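Local coordinates for DUF3244 domain-containing protein (Bacteroides vulgatus ATCC 8482, PDB 3D33), which is of unknown function but folds as an immunoglobulin-like beta-sandwich of the DUF3244 family, at residues Y38-K43 against I79-F84; A45-D50 against Q73-T78; T52-D57 against V64-I69; A86-L91 against T102-K107. All coordinates share one frame; numbering follows the deposited sequence. Where two conformers were deposited one is given.

From the N terminus, interaction 1 opens first: strand 39-44 pairs with the end of strand 76-80, closing a loop of 35 residues. Interaction 2 is nested inside it, bringing the connection 45-50 against the turn that leads into strand 76-80, and interaction 3 is nested in turn inside interaction 2 as the hairpin of strands 50-57 and 63-69. Interaction 4, the C-terminal hairpin of strands 87-96 and 100-107, follows in series. Interaction 1 belongs to one sheet, interactions 3 and 4 to the other, where strands 50-57 and 87-96 are neighbours; Ile79 packing on Ile53 and Tyr65 joins the two sheets, and interaction 2 bridges them at one end.

Interaction 1. Residues Y38-K43 against I79-F84; sequences YLLTLK and ISIANF
Tyr38 meets Ile81 and Ala82 just where strand 76-80 gives way to a turn. Followed outward, its CB lies 3.7 Å from the CB of Ala82; CG rests near the same alanine, CD2 stays beside it, and CD1 reaches toward CG1 of Ile81 at the limit of contact. With CG anti to the carbonyl carbon (chi1 -67°), the ring is carried past Ala82, and its OH ends at a hydrogen bond to the backbone O of Glu108, the C-terminal residue. Ile81 crosses Tyr38 at about a right angle, its CG1 set 3.4 Å from the carbonyl O of Tyr38. That oxygen also accepts the N-H of Ile81 at 2.9 Å, the donor standing 36° out of the carbonyl plane.

Next along, Leu40 and Ile79 form an antiparallel hydrogen-bonded pair. The bond from Leu40 N to Ile79 O measures 2.8 Å and is nearly straight at 172°. Their side chains lie side by side and point the same way, CD2 of Leu40 meeting CD1 of Ile79 at 4.0 Å. Regular pairing stops at Ser80, where the strand ends: Ser80 OG accepts the N-H of Ala82 at 3.3 Å, an ST turn, and the type I turn from Ile81 to Phe84 follows.

In the fold, strand 39-44 runs between strands 31-36 and 76-80: Leu40 also packs on Val33, while Ile79 faces Ile53 and Ile55 of strand 50-57 and Tyr65 of strand 63-69 in the opposing sheet.

Interaction 2. Residues A45-D50 against Q73-T78; sequences ASPDRD and QSAYIT
Pro47 lays the edge of its ring against the turn at Ser74 and Ala75: CB stands 3.5 Å from OG of Ser74, and CG meets CB of Ala75 at 3.8 Å. Those two approaches make up the direct side-chain contact, and the summed buried surface of 153 Å² is correspondingly modest. The polar part of the contact is carried by a water. It donates to OG of Ser74 at 2.8 Å and to the carbonyl O of Arg49, and accepts the N-H of Asp48 at 3.0 Å, so one molecule ties the serine hydroxyl to two backbone groups of the facing loop. Ser74 OG sits between its own backbone N and carbonyl carbon (chi1 71°), a setting from which it reaches this water and also bonds to the carbonyl O of Glu71.

Behind the water, Arg49 grips Asp48 side-on with two nitrogens: NE bonds OD1 at 2.8 Å and NH2 bonds OD2 at 3.0 Å. Both oxygens lie close to the guanidinium plane, although NE meets OD1 from above the carboxylate plane. The guanidinium is held further by the carbonyl O atoms of Asp19 and Ser98, and Trp18 makes a cation-pi contact with it.

Segment 45-50 is the connection from strand 39-44 to strand 50-57, passing from one sheet to the other; Ser74 touches Asn44 and Met51, one on each of these strands, just ahead of strand 76-80.

Interaction 3. Residues T52-D57 against V64-I69; sequences TIRITD and VYENDI
Ile53 and Ile55 of one strand, with Tyr65 of the other, have the most surface buried here. Ile53 places CG2 4.0 Å from CE1 of Tyr65, while its CD1 presses on CD1 of Ile69 at 3.3 Å, a close methyl-methyl approach. Ile55 sets its CB against CB of Tyr65, and its CG2 reaches CG2 of Val64 at 3.7 Å. Tyr65, with CG anti to the backbone N, runs along the strand toward Asn67, whose ND2 donates to its OH at 2.9 Å with the oxygen near the amide plane; this bond limits the swing of the ring.

The backbone fixes the register. Ile53 and Asn67 exchange two hydrogen bonds, and Ile55 N reaches Tyr65 O at 2.8 Å. Ile55 O then takes the N-H of Val64 and, more weakly, that of Tyr65, which defines a classic beta bulge.

On the other face, Thr52 OG1 donates to Asp68 OD1 at 2.8 Å from 35° above the carboxylate plane, and CG2 of Thr52 lies against the same oxygen. A valine in place of Thr52 would probably leave Asp68 without this donor and its carboxylate freer to turn. Arg54 and Glu66 lie alongside one another, NE to OE1 3.5 Å in a long salt bridge, with guanidinium and carboxylate planes 76° apart.

The strand segments run at 171° to each other: an antiparallel beta hairpin with a classic bulge, whose strand 63-69 is outermost in one sheet of the immunoglobulin-like sandwich, strand 50-57 lying between it and strand 87-96, with isoleucines turned toward Ile77 and Ile79 of the other sheet.

Interaction 4. Residues A86-L91 against T102-K107; sequences AEEYKL and TGYFTK
Tyr89 and Phe105 meet on the buried face of this antiparallel hairpin. CB of Tyr89 sits over one face of the phenylalanine ring, 3.9 Å from its centroid and 23° off the normal, a CH-pi contact. The ring planes, at 25°, are offset, centroids 5.6 Å apart, and share little area. CG of Phe105 lies between its backbone N and carbonyl carbon (chi1 69°), which brings the ring in under CB of Tyr89, with Leu91 CB at its edge. Were Phe105 reduced to an alanine, a gap would probably open beneath Tyr89 CB, and CB of Leu91 would lose the ring edge beside it. The backbone hydrogen bonds Tyr89 N to Phe105 O, 2.7 Å, and Leu91 N to Gly103 O hold the pair in register.

On the other face, Lys90 CB and CG run along the Tyr104 ring, CB to CE2 3.6 Å. A water donates to Glu88 OE2 at 2.6 Å and lies 3.0 Å from Thr106 OG1.

Further out, Tyr89 OH bonds Pro85 O and Lys107 NZ bonds Phe84 O. Tyr89, Leu91 and Phe105 thus form an apolar inner patch ending at Lys107; the other face mixes Tyr104 and Lys90 carbon with water-linked polar groups.

Interaction 1. Residues Y38-K43 against I79-F84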
# COMPACT_ATOMS: atom_id res chain seq x y z
N TYR A 38 -9.53 -8.73 -6.44
CA TYR A 38 -9.68 -8.12 -5.13
C TYR A 38 -8.56 -8.47 -4.15
O TYR A 38 -8.75 -8.50 -2.93
CB TYR A 38 -10.99 -8.60 -4.48
CG TYR A 38 -12.26 -8.13 -5.15
CD1 TYR A 38 -12.40 -6.84 -5.62
CD2 TYR A 38 -13.35 -9.00 -5.26
CE1 TYR A 38 -13.59 -6.41 -6.20
CE2 TYR A 38 -14.53 -8.59 -5.85
CZ TYR A 38 -14.65 -7.30 -6.32
OH TYR A 38 -15.84 -6.88 -6.90
N LEU A 39 -7.39 -8.79 -4.68
CA LEU A 39 -6.21 -8.91 -3.86
C LEU A 39 -5.25 -7.83 -4.32
O LEU A 39 -4.94 -7.74 -5.51
CB LEU A 39 -5.58 -10.28 -4.03
CG LEU A 39 -4.50 -10.66 -3.01
CD1 LEU A 39 -5.10 -10.86 -1.63
CD2 LEU A 39 -3.80 -11.92 -3.50
N LEU A 40 -4.77 -7.07 -3.34
CA LEU A 40 -3.74 -6.07 -3.53
C LEU A 40 -2.40 -6.68 -3.10
O LEU A 40 -2.34 -7.30 -2.06
CB LEU A 40 -4.09 -4.88 -2.67
CG LEU A 40 -3.30 -3.59 -2.65
CD1 LEU A 40 -4.22 -2.50 -2.04
CD2 LEU A 40 -2.03 -3.76 -1.82
N THR A 41 -1.36 -6.53 -3.93
CA THR A 41 -0.04 -7.06 -3.61
C THR A 41 0.97 -5.94 -3.59
O THR A 41 1.07 -5.17 -4.56
CB THR A 41 0.42 -8.15 -4.62
OG1 THR A 41 -0.49 -9.26 -4.60
CG2 THR A 41 1.86 -8.66 -4.31
N LEU A 42 1.73 -5.87 -2.51
CA LEU A 42 2.85 -4.96 -2.39
C LEU A 42 4.15 -5.74 -2.41
O LEU A 42 4.29 -6.73 -1.72
CB LEU A 42 2.77 -4.13 -1.10
CG LEU A 42 3.94 -3.21 -0.81
CD1 LEU A 42 3.48 -1.98 0.01
CD2 LEU A 42 5.11 -3.92 -0.09
N LYS A 43 5.08 -5.27 -3.22
CA LYS A 43 6.43 -5.82 -3.22
C LYS A 43 7.44 -4.74 -2.93
O LYS A 43 7.26 -3.60 -3.35
CB LYS A 43 6.70 -6.45 -4.56
CG LYS A 43 5.84 -7.68 -4.76
CD LYS A 43 6.37 -8.56 -5.85
CE LYS A 43 5.53 -9.80 -5.98
NZ LYS A 43 6.31 -10.86 -6.67
N ILE A 79 -3.11 -7.96 0.56
CA ILE A 79 -4.25 -7.39 1.27
C ILE A 79 -5.51 -7.68 0.47
O ILE A 79 -5.62 -7.28 -0.69
CB ILE A 79 -4.11 -5.88 1.43
CG1 ILE A 79 -2.84 -5.50 2.18
CG2 ILE A 79 -5.34 -5.27 2.15
CD1 ILE A 79 -2.57 -3.99 2.17
N SER A 80 -6.48 -8.35 1.09
CA SER A 80 -7.78 -8.58 0.44
C SER A 80 -8.60 -7.33 0.55
O SER A 80 -8.83 -6.82 1.67
CB SER A 80 -8.56 -9.70 1.09
OG SER A 80 -9.80 -9.82 0.41
N ILE A 81 -9.04 -6.82 -0.59
CA ILE A 81 -9.94 -5.67 -0.63
C ILE A 81 -11.39 -6.10 -0.91
O ILE A 81 -12.28 -5.28 -1.12
CB ILE A 81 -9.47 -4.62 -1.66
CG1 ILE A 81 -9.50 -5.15 -3.11
CG2 ILE A 81 -8.04 -4.14 -1.32
CD1 ILE A 81 -9.17 -4.04 -4.16
N ALA A 82 -11.63 -7.40 -0.89
CA ALA A 82 -12.88 -8.00 -1.35
C ALA A 82 -14.08 -7.57 -0.50
O ALA A 82 -15.20 -7.52 -0.98
CB ALA A 82 -12.76 -9.51 -1.35
N ASN A 83 -13.84 -7.30 0.77
CA ASN A 83 -14.93 -6.89 1.67
C ASN A 83 -14.89 -5.40 2.05
O ASN A 83 -15.61 -4.97 2.93
CB ASN A 83 -14.95 -7.79 2.90
CG ASN A 83 -15.10 -9.25 2.52
OD1 ASN A 83 -14.21 -10.06 2.79
ND2 ASN A 83 -16.19 -9.58 1.85
N PHE A 84 -14.06 -4.61 1.37
CA PHE A 84 -14.22 -3.17 1.44
C PHE A 84 -15.40 -2.74 0.60
O PHE A 84 -15.63 -3.27 -0.48
CB PHE A 84 -12.99 -2.42 0.93
CG PHE A 84 -11.70 -2.71 1.65
CD1 PHE A 84 -11.64 -3.33 2.88
CD2 PHE A 84 -10.52 -2.26 1.08
CE1 PHE A 84 -10.39 -3.54 3.51
CE2 PHE A 84 -9.30 -2.47 1.68
CZ PHE A 84 -9.24 -3.14 2.91
O HOH W 1 -9.24 -11.71 -1.77

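Interaction 2. Residues A45-D50 against Q73-T78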
# COMPACT_ATOMS: atom_id res chain seq x y z
N ALA A 45 11.55 -4.36 -3.23
CA ALA A 45 12.75 -4.98 -3.79
C ALA A 45 13.99 -4.78 -2.92
O ALA A 45 15.05 -5.40 -3.18
CB ALA A 45 13.02 -4.49 -5.20
N SER A 46 13.89 -3.92 -1.91
CA SER A 46 15.04 -3.62 -1.05
C SER A 46 14.57 -3.40 0.39
O SER A 46 14.59 -2.27 0.89
CB SER A 46 15.78 -2.38 -1.58
OG SER A 46 15.72 -2.31 -2.99
N PRO A 47 14.13 -4.49 1.07
CA PRO A 47 13.63 -4.37 2.44
C PRO A 47 14.71 -3.79 3.34
O PRO A 47 15.81 -4.31 3.38
CB PRO A 47 13.32 -5.83 2.84
CG PRO A 47 13.23 -6.57 1.56
CD PRO A 47 14.10 -5.89 0.60
N ASP A 48 14.41 -2.70 4.04
CA ASP A 48 15.46 -2.01 4.78
C ASP A 48 14.95 -1.12 5.91
O ASP A 48 15.72 -0.39 6.50
CB ASP A 48 16.29 -1.16 3.82
CG ASP A 48 15.48 -0.06 3.14
OD1 ASP A 48 14.28 0.06 3.45
OD2 ASP A 48 16.04 0.68 2.31
N ARG A 49 13.65 -1.15 6.18
CA ARG A 49 13.09 -0.36 7.24
C ARG A 49 11.74 -0.92 7.65
O ARG A 49 11.05 -1.56 6.84
CB ARG A 49 12.95 1.08 6.77
CG ARG A 49 11.77 1.33 5.85
CD ARG A 49 11.94 2.64 5.12
NE ARG A 49 12.97 2.50 4.12
CZ ARG A 49 13.43 3.48 3.35
NH1 ARG A 49 12.93 4.70 3.43
NH2 ARG A 49 14.40 3.23 2.48
N ASP A 50 11.34 -0.66 8.89
CA ASP A 50 9.97 -0.98 9.32
C ASP A 50 9.01 -0.12 8.49
O ASP A 50 9.33 1.04 8.16
CB ASP A 50 9.75 -0.70 10.81
CG ASP A 50 10.47 -1.67 11.73
OD1 ASP A 50 10.96 -2.73 11.30
OD2 ASP A 50 10.52 -1.35 12.93
N GLN A 73 9.69 -8.58 7.47
CA GLN A 73 8.50 -9.03 6.76
C GLN A 73 8.03 -8.09 5.63
O GLN A 73 6.99 -8.30 5.02
CB GLN A 73 7.35 -9.19 7.76
CG GLN A 73 7.62 -10.17 8.89
CD GLN A 73 6.55 -10.12 9.97
OE1 GLN A 73 5.39 -9.76 9.71
NE2 GLN A 73 6.93 -10.49 11.19
N SER A 74 8.83 -7.07 5.33
CA SER A 74 8.40 -5.99 4.44
C SER A 74 8.59 -6.23 2.94
O SER A 74 8.24 -5.36 2.16
CB SER A 74 9.10 -4.69 4.84
OG SER A 74 10.47 -4.72 4.53
N ALA A 75 9.15 -7.39 2.53
CA ALA A 75 9.38 -7.65 1.11
C ALA A 75 8.11 -7.86 0.27
O ALA A 75 8.13 -7.66 -0.97
CB ALA A 75 10.32 -8.86 0.96
N TYR A 76 7.04 -8.30 0.92
CA TYR A 76 5.86 -8.85 0.23
C TYR A 76 4.69 -8.92 1.19
O TYR A 76 4.79 -9.54 2.26
CB TYR A 76 6.17 -10.23 -0.30
CG TYR A 76 5.04 -11.00 -0.93
CD1 TYR A 76 4.64 -10.72 -2.23
CD2 TYR A 76 4.39 -12.02 -0.26
CE1 TYR A 76 3.61 -11.42 -2.83
CE2 TYR A 76 3.38 -12.74 -0.86
CZ TYR A 76 2.98 -12.42 -2.14
OH TYR A 76 1.97 -13.15 -2.74
N ILE A 77 3.57 -8.33 0.78
CA ILE A 77 2.36 -8.22 1.60
C ILE A 77 1.20 -8.36 0.62
O ILE A 77 1.23 -7.75 -0.44
CB ILE A 77 2.30 -6.82 2.33
CG1 ILE A 77 3.43 -6.66 3.36
CG2 ILE A 77 0.95 -6.57 3.00
CD1 ILE A 77 3.39 -7.70 4.49
N THR A 78 0.22 -9.19 0.96
CA THR A 78 -1.07 -9.16 0.26
C THR A 78 -2.20 -8.69 1.17
O THR A 78 -2.22 -8.97 2.39
CB THR A 78 -1.44 -10.49 -0.40
OG1 THR A 78 -1.71 -11.49 0.62
CG2 THR A 78 -0.33 -10.96 -1.34
O HOH W 2 11.48 -2.17 4.21

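Interaction 3. Residues T52-D57 against V64-I69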
# COMPACT_ATOMS: atom_id res chain seq x y z
N THR A 52 4.65 0.91 7.58
CA THR A 52 3.24 0.93 7.93
C THR A 52 2.45 1.09 6.65
O THR A 52 2.81 1.91 5.80
CB THR A 52 2.88 2.10 8.86
OG1 THR A 52 3.59 1.97 10.10
CG2 THR A 52 1.37 2.09 9.12
N ILE A 53 1.39 0.30 6.50
CA ILE A 53 0.48 0.41 5.35
C ILE A 53 -0.87 0.85 5.93
O ILE A 53 -1.32 0.29 6.92
CB ILE A 53 0.30 -0.92 4.60
CG1 ILE A 53 1.65 -1.39 4.05
CG2 ILE A 53 -0.77 -0.80 3.49
CD1 ILE A 53 1.61 -2.74 3.35
N ARG A 54 -1.45 1.89 5.35
CA ARG A 54 -2.75 2.39 5.79
C ARG A 54 -3.64 2.61 4.56
O ARG A 54 -3.19 3.13 3.53
CB ARG A 54 -2.56 3.68 6.58
CG ARG A 54 -3.76 4.24 7.26
CD ARG A 54 -3.31 5.30 8.31
NE ARG A 54 -2.69 4.72 9.51
CZ ARG A 54 -1.44 4.93 9.96
NH1 ARG A 54 -0.56 5.70 9.31
NH2 ARG A 54 -1.02 4.34 11.07
N ILE A 55 -4.87 2.13 4.64
CA ILE A 55 -5.82 2.32 3.57
C ILE A 55 -7.00 3.09 4.16
O ILE A 55 -7.52 2.70 5.23
CB ILE A 55 -6.28 0.99 2.97
CG1 ILE A 55 -5.10 0.20 2.41
CG2 ILE A 55 -7.36 1.21 1.87
CD1 ILE A 55 -5.46 -1.14 1.92
N THR A 56 -7.38 4.18 3.50
CA THR A 56 -8.40 5.13 3.96
C THR A 56 -9.48 5.36 2.88
O THR A 56 -9.15 5.62 1.71
CB THR A 56 -7.71 6.50 4.32
OG1 THR A 56 -6.68 6.29 5.29
CG2 THR A 56 -8.73 7.48 4.88
N ASP A 57 -10.76 5.26 3.25
CA ASP A 57 -11.83 5.49 2.26
C ASP A 57 -11.94 6.99 1.97
O ASP A 57 -11.80 7.83 2.87
CB ASP A 57 -13.17 4.91 2.70
CG ASP A 57 -14.02 5.91 3.44
OD1 ASP A 57 -13.83 6.02 4.67
OD2 ASP A 57 -14.85 6.57 2.79
N VAL A 64 -9.65 1.83 6.93
CA VAL A 64 -10.24 0.49 6.86
C VAL A 64 -9.18 -0.59 7.12
O VAL A 64 -9.52 -1.73 7.42
CB VAL A 64 -10.95 0.22 5.50
CG1 VAL A 64 -12.07 1.23 5.29
CG2 VAL A 64 -9.96 0.21 4.34
N TYR A 65 -7.89 -0.22 7.01
CA TYR A 65 -6.81 -1.16 7.16
C TYR A 65 -5.58 -0.41 7.62
O TYR A 65 -5.22 0.59 7.00
CB TYR A 65 -6.51 -1.86 5.83
CG TYR A 65 -5.36 -2.85 5.82
CD1 TYR A 65 -4.04 -2.42 5.73
CD2 TYR A 65 -5.58 -4.24 5.95
CE1 TYR A 65 -2.98 -3.31 5.69
CE2 TYR A 65 -4.53 -5.14 5.93
CZ TYR A 65 -3.22 -4.66 5.78
OH TYR A 65 -2.16 -5.55 5.76
N GLU A 66 -4.94 -0.88 8.69
CA GLU A 66 -3.61 -0.38 9.06
C GLU A 66 -2.79 -1.53 9.62
O GLU A 66 -3.26 -2.35 10.42
CB GLU A 66 -3.67 0.80 10.05
CG GLU A 66 -4.15 0.43 11.41
CD GLU A 66 -4.25 1.61 12.39
OE1 GLU A 66 -4.35 2.77 11.96
OE2 GLU A 66 -4.22 1.33 13.58
N ASN A 67 -1.55 -1.59 9.16
CA ASN A 67 -0.67 -2.69 9.51
C ASN A 67 0.77 -2.17 9.65
O ASN A 67 1.28 -1.53 8.73
CB ASN A 67 -0.79 -3.73 8.40
CG ASN A 67 -0.06 -5.02 8.72
OD1 ASN A 67 0.54 -5.16 9.77
ND2 ASN A 67 -0.13 -5.99 7.79
N ASP A 68 1.37 -2.40 10.82
CA ASP A 68 2.77 -2.09 11.08
C ASP A 68 3.59 -3.32 10.76
O ASP A 68 3.44 -4.35 11.40
CB ASP A 68 2.96 -1.70 12.55
CG ASP A 68 2.32 -0.37 12.89
OD1 ASP A 68 2.12 0.46 11.99
OD2 ASP A 68 2.02 -0.14 14.08
N ILE A 69 4.43 -3.23 9.73
CA ILE A 69 5.12 -4.38 9.20
C ILE A 69 6.62 -4.30 9.52
O ILE A 69 7.30 -3.38 9.04
CB ILE A 69 4.90 -4.49 7.66
CG1 ILE A 69 3.39 -4.66 7.35
CG2 ILE A 69 5.73 -5.65 7.10
CD1 ILE A 69 2.95 -4.04 6.11

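Interaction 4. Residues A86-L91 against T102-K107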
# COMPACT_ATOMS: atom_id res chain seq x y z
N ALA A 86 -17.54 -0.69 -2.10
CA ALA A 86 -17.27 -0.07 -3.39
C ALA A 86 -17.04 1.43 -3.16
O ALA A 86 -17.92 2.16 -2.73
CB ALA A 86 -18.44 -0.31 -4.35
N GLU A 87 -15.83 1.89 -3.46
CA GLU A 87 -15.42 3.24 -3.10
C GLU A 87 -13.98 3.41 -3.61
O GLU A 87 -13.32 2.40 -3.91
CB GLU A 87 -15.46 3.43 -1.57
CG GLU A 87 -15.25 4.86 -1.07
CD GLU A 87 -16.11 5.84 -1.82
OE1 GLU A 87 -17.31 5.95 -1.49
OE2 GLU A 87 -15.58 6.48 -2.75
N GLU A 88 -13.50 4.66 -3.68
CA GLU A 88 -12.08 4.91 -3.90
C GLU A 88 -11.38 4.97 -2.56
O GLU A 88 -11.94 5.50 -1.58
CB GLU A 88 -11.83 6.21 -4.65
CG GLU A 88 -10.36 6.43 -4.97
CD GLU A 88 -10.14 7.64 -5.84
OE1 GLU A 88 -10.82 8.65 -5.59
OE2 GLU A 88 -9.31 7.57 -6.76
N TYR A 89 -10.16 4.43 -2.54
CA TYR A 89 -9.33 4.35 -1.36
C TYR A 89 -7.98 4.99 -1.59
O TYR A 89 -7.42 4.88 -2.68
CB TYR A 89 -9.11 2.87 -0.95
CG TYR A 89 -10.39 2.26 -0.50
CD1 TYR A 89 -10.81 2.37 0.81
CD2 TYR A 89 -11.27 1.66 -1.42
CE1 TYR A 89 -12.02 1.88 1.21
CE2 TYR A 89 -12.50 1.13 -1.02
CZ TYR A 89 -12.88 1.25 0.30
OH TYR A 89 -14.11 0.78 0.72
N LYS A 90 -7.46 5.63 -0.55
CA LYS A 90 -6.05 6.11 -0.50
C LYS A 90 -5.21 5.05 0.18
O LYS A 90 -5.56 4.56 1.25
CB LYS A 90 -5.95 7.41 0.30
CG LYS A 90 -4.56 7.96 0.42
CD LYS A 90 -4.48 9.30 1.12
CE LYS A 90 -4.92 9.21 2.58
NZ LYS A 90 -4.78 10.51 3.34
N LEU A 91 -4.10 4.71 -0.48
CA LEU A 91 -3.11 3.79 0.02
C LEU A 91 -1.84 4.53 0.38
O LEU A 91 -1.29 5.27 -0.43
CB LEU A 91 -2.80 2.75 -1.05
CG LEU A 91 -1.67 1.79 -0.79
CD1 LEU A 91 -1.99 0.89 0.37
CD2 LEU A 91 -1.32 0.94 -2.06
N THR A 102 2.25 7.33 -1.62
CA THR A 102 0.78 7.35 -1.67
C THR A 102 0.29 6.96 -3.05
O THR A 102 0.83 7.41 -4.07
CB THR A 102 0.25 8.77 -1.36
OG1 THR A 102 0.87 9.28 -0.16
CG2 THR A 102 -1.27 8.77 -1.25
N GLY A 103 -0.78 6.17 -3.06
CA GLY A 103 -1.50 5.83 -4.27
C GLY A 103 -2.99 5.73 -3.99
O GLY A 103 -3.46 5.85 -2.82
N TYR A 104 -3.74 5.54 -5.06
CA TYR A 104 -5.18 5.48 -4.97
C TYR A 104 -5.68 4.34 -5.81
O TYR A 104 -5.13 4.03 -6.88
CB TYR A 104 -5.81 6.80 -5.45
CG TYR A 104 -5.44 7.97 -4.59
CD1 TYR A 104 -4.28 8.68 -4.80
CD2 TYR A 104 -6.25 8.35 -3.52
CE1 TYR A 104 -3.91 9.72 -3.98
CE2 TYR A 104 -5.90 9.41 -2.71
CZ TYR A 104 -4.75 10.09 -2.94
OH TYR A 104 -4.38 11.15 -2.11
N PHE A 105 -6.74 3.70 -5.33
CA PHE A 105 -7.37 2.65 -6.11
C PHE A 105 -8.86 2.62 -5.81
O PHE A 105 -9.29 3.10 -4.77
CB PHE A 105 -6.71 1.29 -5.85
CG PHE A 105 -6.96 0.75 -4.47
CD1 PHE A 105 -8.09 -0.03 -4.22
CD2 PHE A 105 -6.11 1.05 -3.40
CE1 PHE A 105 -8.35 -0.52 -2.95
CE2 PHE A 105 -6.35 0.56 -2.14
CZ PHE A 105 -7.50 -0.22 -1.91
N THR A 106 -9.62 2.06 -6.75
CA THR A 106 -11.07 1.98 -6.62
C THR A 106 -11.51 0.51 -6.55
O THR A 106 -11.10 -0.33 -7.38
CB THR A 106 -11.74 2.69 -7.79
OG1 THR A 106 -11.41 4.09 -7.74
CG2 THR A 106 -13.25 2.53 -7.73
N LYS A 107 -12.27 0.20 -5.51
CA LYS A 107 -12.92 -1.10 -5.39
C LYS A 107 -14.29 -1.02 -6.06
O LYS A 107 -15.10 -0.16 -5.76
CB LYS A 107 -13.05 -1.51 -3.92
CG LYS A 107 -13.30 -3.00 -3.69
CD LYS A 107 -14.79 -3.33 -3.69
CE LYS A 107 -15.08 -4.69 -3.09
NZ LYS A 107 -16.53 -4.79 -2.66
O HOH W 3 -8.61 5.21 -7.71